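Local coordinates for protein tyrosinase (Burkholderia thailandensis, PDB 5ZRD) that probably oxidises phenols to catechols and on to quinones at a coupled pair of copper ions, as a tyrosinase that works efficiently at acidic pH, at residues Q62-K65 / P66-A69; A191-Q194 / T195-N199; F327-W330 / Q331-G335. All blocks are in the same frame, centred on the assembly; numbering follows the deposited sequence.

Contact 1 (Q62-K65 / P66-A69); sequences QYRK and PVDA
Tyr63 and Asp68 bring their flat groups together only loosely, the carboxylate OD2 of Asp68 lying 4.1 Å from CB of Tyr63, near the root of the phenol ring. The two oxygens of the carboxylate have different surroundings. OD1 is hydrogen-bonded to the hydroxyl of Tyr78, whereas OD2 meets the aliphatic end of Lys65, whose CE is 3.6 Å away. The lysine chain, bent at its last three torsions, crosses the aspartate at a slant, and its NZ stays 4.8 Å from OD2, too far for a salt bridge, though the opposite charges may attract weakly. Asp68 has CG anti to its own carbonyl carbon (chi1 -62°), which turns the acid back over the first turn, with CG 3.4 Å from the carbonyl oxygen of Arg64.

Arg64 is the N-cap residue of a short helix. Its carbonyl oxygen accepts the N-H of Asp68, N to O 2.8 Å and fairly straight (162°), and a longer bond of 3.3 Å follows from Ala69 N to Lys65 O. Tyr78 OH also bonds the backbone N of Arg64, so one hydroxyl joins the cap to Asp68 OD1. On another side of the turn, CG2 of Val67 packs on CB of Arg64 at 3.8 Å. The arginine chain, extended from CG to NE, carries its guanidinium outward, to the carbonyl of Phe361 and, by a salt bridge, to Asp74 of the second subunit. Helix 65-68 follows the loop after helix 50-57 and lies at subunit boundaries, where Pro66 packs on Leu70 of the second subunit and Ala69 on Ala69 of the third.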
loop_
_atom_site.group_PDB
_atom_site.type_symbol
_atom_site.label_atom_id
_atom_site.label_comp_id
_atom_site.label_asym_id
_atom_site.label_seq_id
_atom_site.Cartn_x
_atom_site.Cartn_y
_atom_site.Cartn_z
ATOM N N GLN A 62 13.208 -13.306 -0.556
ATOM C CA GLN A 62 12.847 -11.990 -0.091
ATOM C C GLN A 62 11.607 -11.485 -0.842
ATOM O O GLN A 62 11.444 -11.769 -1.990
ATOM C CB GLN A 62 13.989 -11.021 -0.347
ATOM C CG GLN A 62 15.262 -11.414 0.373
ATOM C CD GLN A 62 16.357 -10.405 0.137
ATOM O OE1 GLN A 62 17.488 -10.787 -0.154
ATOM N NE2 GLN A 62 16.017 -9.119 0.232
ATOM N N TYR A 63 10.755 -10.718 -0.179
ATOM C CA TYR A 63 9.516 -10.270 -0.729
ATOM C C TYR A 63 9.510 -8.751 -0.887
ATOM O O TYR A 63 10.292 -8.037 -0.284
ATOM C CB TYR A 63 8.361 -10.682 0.180
ATOM C CG TYR A 63 8.208 -12.175 0.273
ATOM C CD1 TYR A 63 7.578 -12.894 -0.735
ATOM C CD2 TYR A 63 8.737 -12.876 1.347
ATOM C CE1 TYR A 63 7.466 -14.276 -0.668
ATOM C CE2 TYR A 63 8.614 -14.253 1.437
ATOM C CZ TYR A 63 7.994 -14.952 0.417
ATOM O OH TYR A 63 7.901 -16.300 0.496
ATOM N N ARG A 64 8.601 -8.318 -1.745
ATOM C CA ARG A 64 8.238 -6.929 -1.933
ATOM C C ARG A 64 6.755 -6.802 -1.554
ATOM O O ARG A 64 5.816 -6.832 -2.417
ATOM C CB ARG A 64 8.512 -6.492 -3.378
ATOM C CG ARG A 64 9.982 -6.541 -3.798
ATOM C CD ARG A 64 10.139 -6.376 -5.308
ATOM N NE ARG A 64 11.479 -6.650 -5.784
ATOM C CZ ARG A 64 12.310 -5.756 -6.314
ATOM N NH1 ARG A 64 11.959 -4.483 -6.346
ATOM N NH2 ARG A 64 13.493 -6.143 -6.789
ATOM N N LYS A 65 6.564 -6.698 -0.233
ATOM C CA LYS A 65 5.241 -6.685 0.380
ATOM C C LYS A 65 4.363 -5.611 -0.272
ATOM O O LYS A 65 3.183 -5.869 -0.517
ATOM C CB LYS A 65 5.340 -6.531 1.908
ATOM C CG LYS A 65 5.452 -7.850 2.667
ATOM C CD LYS A 65 4.173 -8.702 2.555
ATOM C CE LYS A 65 4.375 -10.139 2.103
ATOM N NZ LYS A 65 4.604 -11.049 3.252
ATOM N N PRO A 66 4.929 -4.411 -0.556
ATOM C CA PRO A 66 4.050 -3.407 -1.146
ATOM C C PRO A 66 3.657 -3.791 -2.579
ATOM O O PRO A 66 2.530 -3.538 -2.977
ATOM C CB PRO A 66 4.783 -2.072 -1.025
ATOM C CG PRO A 66 5.964 -2.344 -0.094
ATOM C CD PRO A 66 6.198 -3.841 -0.103
ATOM N N VAL A 67 4.521 -4.480 -3.307
ATOM C CA VAL A 67 4.151 -4.988 -4.655
ATOM C C VAL A 67 3.104 -6.106 -4.524
ATOM O O VAL A 67 2.137 -6.144 -5.299
ATOM C CB VAL A 67 5.371 -5.483 -5.461
ATOM C CG1 VAL A 67 4.971 -6.121 -6.766
ATOM C CG2 VAL A 67 6.381 -4.391 -5.734
ATOM N N ASP A 68 3.314 -7.052 -3.620
ATOM C CA ASP A 68 2.356 -8.184 -3.499
ATOM C C ASP A 68 0.942 -7.716 -3.294
ATOM O O ASP A 68 -0.024 -8.383 -3.725
ATOM C CB ASP A 68 2.707 -9.074 -2.337
ATOM C CG ASP A 68 4.068 -9.722 -2.476
ATOM O OD1 ASP A 68 4.456 -10.105 -3.607
ATOM O OD2 ASP A 68 4.730 -9.862 -1.425
ATOM N N ALA A 69 0.823 -6.550 -2.652
ATOM C CA ALA A 69 -0.463 -5.994 -2.247
ATOM C C ALA A 69 -1.100 -5.132 -3.339
ATOM O O ALA A 69 -2.257 -4.728 -3.167
ATOM C CB ALA A 69 -0.271 -5.180 -0.995
#

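Contact 2 (A191-Q194 / T195-N199); sequences ALEQ and TKIHN
Leu192 and Lys196 make the closest apolar side-chain contact across this pair of turns, CD1 of the leucine meeting CD of the lysine at 3.8 Å as the two chains pass at a slant. The methylene chain of Lys196, bent at chi2 and chi3, also runs over its partner's carbonyl, with CD 3.6 Å from Leu192 O. Leu192 in addition packs against Pro189 of the third subunit. Ile197 makes a second van der Waals contact, with the methylene of Glu193 and the amide of Gln194. With its CG1 anti to the carbonyl carbon (chi1 -65°), the ethyl branch reaches back toward the preceding turn, where CD1 touches Glu193 CG at 4.1 Å. Gln194 lies alongside the same isoleucine and points the same way, its NE2 4.0 Å from that CD1.

Among the backbone bonds the i to i+4 ladder of an alpha-helix dominates, here most of helix 189-200 in the tyrosinase central domain. Thr195 N donates to Ala191 O at 2.8 Å, and equivalent bonds run from Lys196 N to Leu192 O, from Ile197 N to Glu193 O and from His198 N to Gln194 O. The Ile197 bond is 3.2 Å long but nearly linear at 164°. Lys196 N also bonds Glu193 O weakly.

Three polar side chains bond to residues 181-185, shortly before the helix. Thr195 OG1, held beside its own backbone N, is hydrogen-bonded to Leu185 O and Ser183 OG, which satisfies a buried hydroxyl. His198 NE2 bonds Pro181 O, and Asn199 OD1 accepts Ser183 N. Glu193 OE2 and Lys196 NZ are 5.3 Å apart, so any attraction is probably weak.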
loop_
_atom_site.group_PDB
_atom_site.type_symbol
_atom_site.label_atom_id
_atom_site.label_comp_id
_atom_site.label_asym_id
_atom_site.label_seq_id
_atom_site.Cartn_x
_atom_site.Cartn_y
_atom_site.Cartn_z
ATOM N N ALA A 191 -2.203 -29.590 -1.821
ATOM C CA ALA A 191 -0.980 -29.966 -2.547
ATOM C C ALA A 191 -0.423 -31.259 -1.945
ATOM O O ALA A 191 -0.024 -32.186 -2.672
ATOM C CB ALA A 191 0.032 -28.851 -2.523
ATOM N N LEU A 192 -0.414 -31.314 -0.624
ATOM C CA LEU A 192 0.124 -32.460 0.102
ATOM C C LEU A 192 -0.711 -33.711 -0.195
ATOM O O LEU A 192 -0.159 -34.784 -0.494
ATOM C CB LEU A 192 0.113 -32.153 1.602
ATOM C CG LEU A 192 0.598 -33.275 2.514
ATOM C CD1 LEU A 192 1.977 -33.753 2.112
ATOM C CD2 LEU A 192 0.616 -32.781 3.950
ATOM N N GLU A 193 -2.018 -33.546 -0.131
ATOM C CA GLU A 193 -2.937 -34.616 -0.459
ATOM C C GLU A 193 -2.617 -35.142 -1.868
ATOM O O GLU A 193 -2.395 -36.349 -2.010
ATOM C CB GLU A 193 -4.388 -34.143 -0.332
ATOM C CG GLU A 193 -5.402 -35.247 -0.630
ATOM C CD GLU A 193 -5.505 -36.359 0.409
ATOM O OE1 GLU A 193 -6.551 -36.426 1.092
ATOM O OE2 GLU A 193 -4.544 -37.155 0.546
ATOM N N GLN A 194 -2.544 -34.254 -2.874
ATOM C CA GLN A 194 -2.304 -34.668 -4.302
ATOM C C GLN A 194 -0.933 -35.342 -4.437
ATOM O O GLN A 194 -0.774 -36.326 -5.139
ATOM C CB GLN A 194 -2.415 -33.495 -5.290
ATOM C CG GLN A 194 -3.816 -32.876 -5.416
ATOM C CD GLN A 194 -4.977 -33.781 -5.043
ATOM O OE1 GLN A 194 -5.602 -33.632 -3.986
ATOM N NE2 GLN A 194 -5.283 -34.740 -5.910
ATOM N N THR A 195 0.044 -34.826 -3.726
ATOM C CA THR A 195 1.346 -35.431 -3.687
ATOM C C THR A 195 1.289 -36.876 -3.169
ATOM O O THR A 195 2.011 -37.729 -3.670
ATOM C CB THR A 195 2.270 -34.563 -2.829
ATOM O OG1 THR A 195 2.681 -33.489 -3.660
ATOM C CG2 THR A 195 3.468 -35.295 -2.298
ATOM N N LYS A 196 0.509 -37.140 -2.123
ATOM C CA LYS A 196 0.497 -38.483 -1.496
ATOM C C LYS A 196 -0.187 -39.511 -2.418
ATOM O O LYS A 196 0.279 -40.629 -2.530
ATOM C CB LYS A 196 -0.146 -38.411 -0.105
ATOM C CG LYS A 196 0.860 -38.140 1.005
ATOM C CD LYS A 196 0.361 -37.240 2.107
ATOM C CE LYS A 196 -0.633 -37.898 3.040
ATOM N NZ LYS A 196 -0.830 -37.075 4.257
ATOM N N ILE A 197 -1.258 -39.090 -3.082
ATOM C CA ILE A 197 -1.996 -39.904 -4.034
ATOM C C ILE A 197 -1.049 -40.236 -5.196
ATOM O O ILE A 197 -0.752 -41.409 -5.440
ATOM C CB ILE A 197 -3.277 -39.171 -4.489
ATOM C CG1 ILE A 197 -4.260 -38.989 -3.325
ATOM C CG2 ILE A 197 -3.956 -39.865 -5.667
ATOM C CD1 ILE A 197 -5.448 -38.064 -3.636
ATOM N N HIS A 198 -0.502 -39.189 -5.818
ATOM C CA HIS A 198 0.459 -39.300 -6.920
ATOM C C HIS A 198 1.620 -40.238 -6.550
ATOM O O HIS A 198 1.953 -41.184 -7.314
ATOM C CB HIS A 198 0.956 -37.915 -7.383
ATOM C CG HIS A 198 1.979 -38.030 -8.460
ATOM N ND1 HIS A 198 1.674 -37.844 -9.803
ATOM C CD2 HIS A 198 3.274 -38.411 -8.393
ATOM C CE1 HIS A 198 2.761 -38.065 -10.518
ATOM N NE2 HIS A 198 3.763 -38.449 -9.668
ATOM N N ASN A 199 2.237 -40.029 -5.400
ATOM C CA ASN A 199 3.421 -40.838 -5.086
ATOM C C ASN A 199 3.045 -42.301 -4.775
ATOM O O ASN A 199 3.875 -43.195 -4.976
ATOM C CB ASN A 199 4.228 -40.213 -3.955
ATOM C CG ASN A 199 4.952 -38.955 -4.403
ATOM O OD1 ASN A 199 4.959 -38.619 -5.593
ATOM N ND2 ASN A 199 5.594 -38.271 -3.470
#

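Contact 3 (F327-W330 / Q331-G335); sequences FWVW and QKQTG
Phe327 and Gln331, one turn apart, stack at the C-terminal end of helix 315-334, the helix that carries the copper ligand His320 and closes here in a Schellman motif. The amide of Gln331 lies nearly parallel to the phenyl ring, the planes 19° apart, with its OE1 3.5 Å from Phe327 CE1 and displaced toward the rim. Phe327 chi1 (176°, CG anti to the backbone N) sets this up, together with a glutamine chain whose CG lies beside its own backbone N and which runs out extended from there. The same OE1 abuts the edge of the Trp328 indole, 3.4 Å from CE3, with amide and indole perpendicular. This buried amide is well provided for: OE1 accepts Arg95 NH1 of helix 90-108, which also bears the copper ligand His94, and NE2 bonds the carbonyls of Ile390 and His336, so the rotation of the group is fixed.

Trp328 and Trp330 share the first torsion of Phe327, each with CG trans to its N. Lys332 covers a face of Trp328. Its chain is bent at three torsions, and CG sits 4.2 Å from the centroid of the five-membered ring as a CH-pi contact, NZ coming near the indole NE1. Val329 and Gln333 run side by side, with Val329 CG1 3.6 Å from Gln333 NE2.

Just past the last turn of the helix, Gly335 takes up positive phi, and its N makes a weak 3.0 Å bond to Gln331 O. Outside the helix, Gln333 NE2 bonds Asp406 O, while Trp330 bonds Ala247 O through NE1 and stacks on Phe253. Over a face of the five-membered ring of Trp330 lies the Thr334 methyl, CG2 3.8 Å from the centroid and 22° off the normal.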
loop_
_atom_site.group_PDB
_atom_site.type_symbol
_atom_site.label_atom_id
_atom_site.label_comp_id
_atom_site.label_asym_id
_atom_site.label_seq_id
_atom_site.Cartn_x
_atom_site.Cartn_y
_atom_site.Cartn_z
ATOM N N PHE A 327 28.191 -23.094 -22.568
ATOM C CA PHE A 327 28.499 -21.666 -22.653
ATOM C C PHE A 327 29.970 -21.477 -23.052
ATOM O O PHE A 327 30.283 -20.644 -23.891
ATOM C CB PHE A 327 28.153 -21.011 -21.319
ATOM C CG PHE A 327 28.476 -19.553 -21.177
ATOM C CD1 PHE A 327 28.690 -18.734 -22.277
ATOM C CD2 PHE A 327 28.577 -18.994 -19.922
ATOM C CE1 PHE A 327 28.970 -17.381 -22.121
ATOM C CE2 PHE A 327 28.836 -17.631 -19.761
ATOM C CZ PHE A 327 29.007 -16.827 -20.867
ATOM N N TRP A 328 30.868 -22.274 -22.488
ATOM C CA TRP A 328 32.314 -22.135 -22.748
ATOM C C TRP A 328 32.656 -22.621 -24.171
ATOM O O TRP A 328 33.465 -22.001 -24.863
ATOM C CB TRP A 328 33.126 -22.883 -21.671
ATOM C CG TRP A 328 34.606 -22.836 -21.889
ATOM C CD1 TRP A 328 35.418 -23.888 -22.195
ATOM C CD2 TRP A 328 35.451 -21.671 -21.863
ATOM N NE1 TRP A 328 36.704 -23.453 -22.366
ATOM C CE2 TRP A 328 36.761 -22.106 -22.155
ATOM C CE3 TRP A 328 35.233 -20.312 -21.645
ATOM C CZ2 TRP A 328 37.847 -21.240 -22.196
ATOM C CZ3 TRP A 328 36.310 -19.451 -21.683
ATOM C CH2 TRP A 328 37.600 -19.914 -21.945
ATOM N N VAL A 329 32.013 -23.705 -24.605
ATOM C CA VAL A 329 32.164 -24.171 -25.970
ATOM C C VAL A 329 31.685 -23.115 -26.969
ATOM O O VAL A 329 32.322 -22.939 -27.967
ATOM C CB VAL A 329 31.415 -25.488 -26.223
ATOM C CG1 VAL A 329 31.341 -25.794 -27.710
ATOM C CG2 VAL A 329 32.062 -26.643 -25.482
ATOM N N TRP A 330 30.579 -22.426 -26.694
ATOM C CA TRP A 330 30.064 -21.437 -27.581
ATOM C C TRP A 330 31.060 -20.279 -27.628
ATOM O O TRP A 330 31.253 -19.690 -28.686
ATOM C CB TRP A 330 28.667 -20.956 -27.148
ATOM C CG TRP A 330 28.143 -19.794 -27.943
ATOM C CD1 TRP A 330 27.422 -19.847 -29.097
ATOM C CD2 TRP A 330 28.341 -18.398 -27.663
ATOM N NE1 TRP A 330 27.138 -18.584 -29.538
ATOM C CE2 TRP A 330 27.684 -17.675 -28.673
ATOM C CE3 TRP A 330 29.030 -17.691 -26.672
ATOM C CZ2 TRP A 330 27.713 -16.290 -28.725
ATOM C CZ3 TRP A 330 29.023 -16.313 -26.696
ATOM C CH2 TRP A 330 28.396 -15.624 -27.730
ATOM N N GLN A 331 31.622 -19.938 -26.474
ATOM C CA GLN A 331 32.615 -18.829 -26.394
ATOM C C GLN A 331 33.798 -19.187 -27.283
ATOM O O GLN A 331 34.204 -18.368 -28.063
ATOM C CB GLN A 331 33.107 -18.579 -24.979
ATOM C CG GLN A 331 32.103 -17.817 -24.135
ATOM C CD GLN A 331 32.534 -17.631 -22.696
ATOM O OE1 GLN A 331 32.310 -18.500 -21.854
ATOM N NE2 GLN A 331 33.102 -16.467 -22.393
ATOM N N LYS A 332 34.223 -20.449 -27.245
ATOM C CA LYS A 332 35.405 -20.916 -28.030
ATOM C C LYS A 332 35.088 -20.960 -29.530
ATOM O O LYS A 332 35.859 -20.446 -30.328
ATOM C CB LYS A 332 35.844 -22.320 -27.601
ATOM C CG LYS A 332 36.451 -22.449 -26.205
ATOM C CD LYS A 332 37.755 -23.263 -26.149
ATOM C CE LYS A 332 37.611 -24.774 -26.262
ATOM N NZ LYS A 332 36.352 -25.298 -25.659
ATOM N N GLN A 333 33.966 -21.600 -29.900
ATOM C CA GLN A 333 33.601 -21.781 -31.290
ATOM C C GLN A 333 33.233 -20.426 -31.911
ATOM O O GLN A 333 33.229 -20.359 -33.114
ATOM C CB GLN A 333 32.428 -22.746 -31.488
ATOM C CG GLN A 333 32.719 -24.209 -31.144
ATOM C CD GLN A 333 31.576 -25.129 -31.530
ATOM O OE1 GLN A 333 30.587 -24.686 -32.101
ATOM N NE2 GLN A 333 31.699 -26.427 -31.253
ATOM N N THR A 334 32.931 -19.357 -31.166
ATOM C CA THR A 334 32.425 -18.151 -31.823
ATOM C C THR A 334 33.325 -16.940 -31.562
ATOM O O THR A 334 32.978 -15.854 -31.989
ATOM C CB THR A 334 30.993 -17.743 -31.402
ATOM O OG1 THR A 334 30.972 -17.340 -30.027
ATOM C CG2 THR A 334 29.957 -18.817 -31.664
ATOM N N GLY A 335 34.405 -17.094 -30.810
ATOM C CA GLY A 335 35.357 -16.012 -30.618
ATOM C C GLY A 335 35.056 -15.160 -29.411
ATOM O O GLY A 335 35.528 -14.016 -29.365
#

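All three contacts are local and follow one another along the chain, so none encloses or crosses another and each closes no more than a turn. Contact 1 comes first, after helix 50-57 with its copper ligand His57, and starts helix 65-68 at a subunit boundary. Contact 2 lies within helix 189-200, its centre about 30 Å from that of contact 1, and is tied to the loop preceding that helix. Contact 3 ends helix 315-334 and fastens it to helix 90-108. Its centre is about 44 Å from that of contact 2, on the opposite side of the chain's centre. All belong to the common central domain.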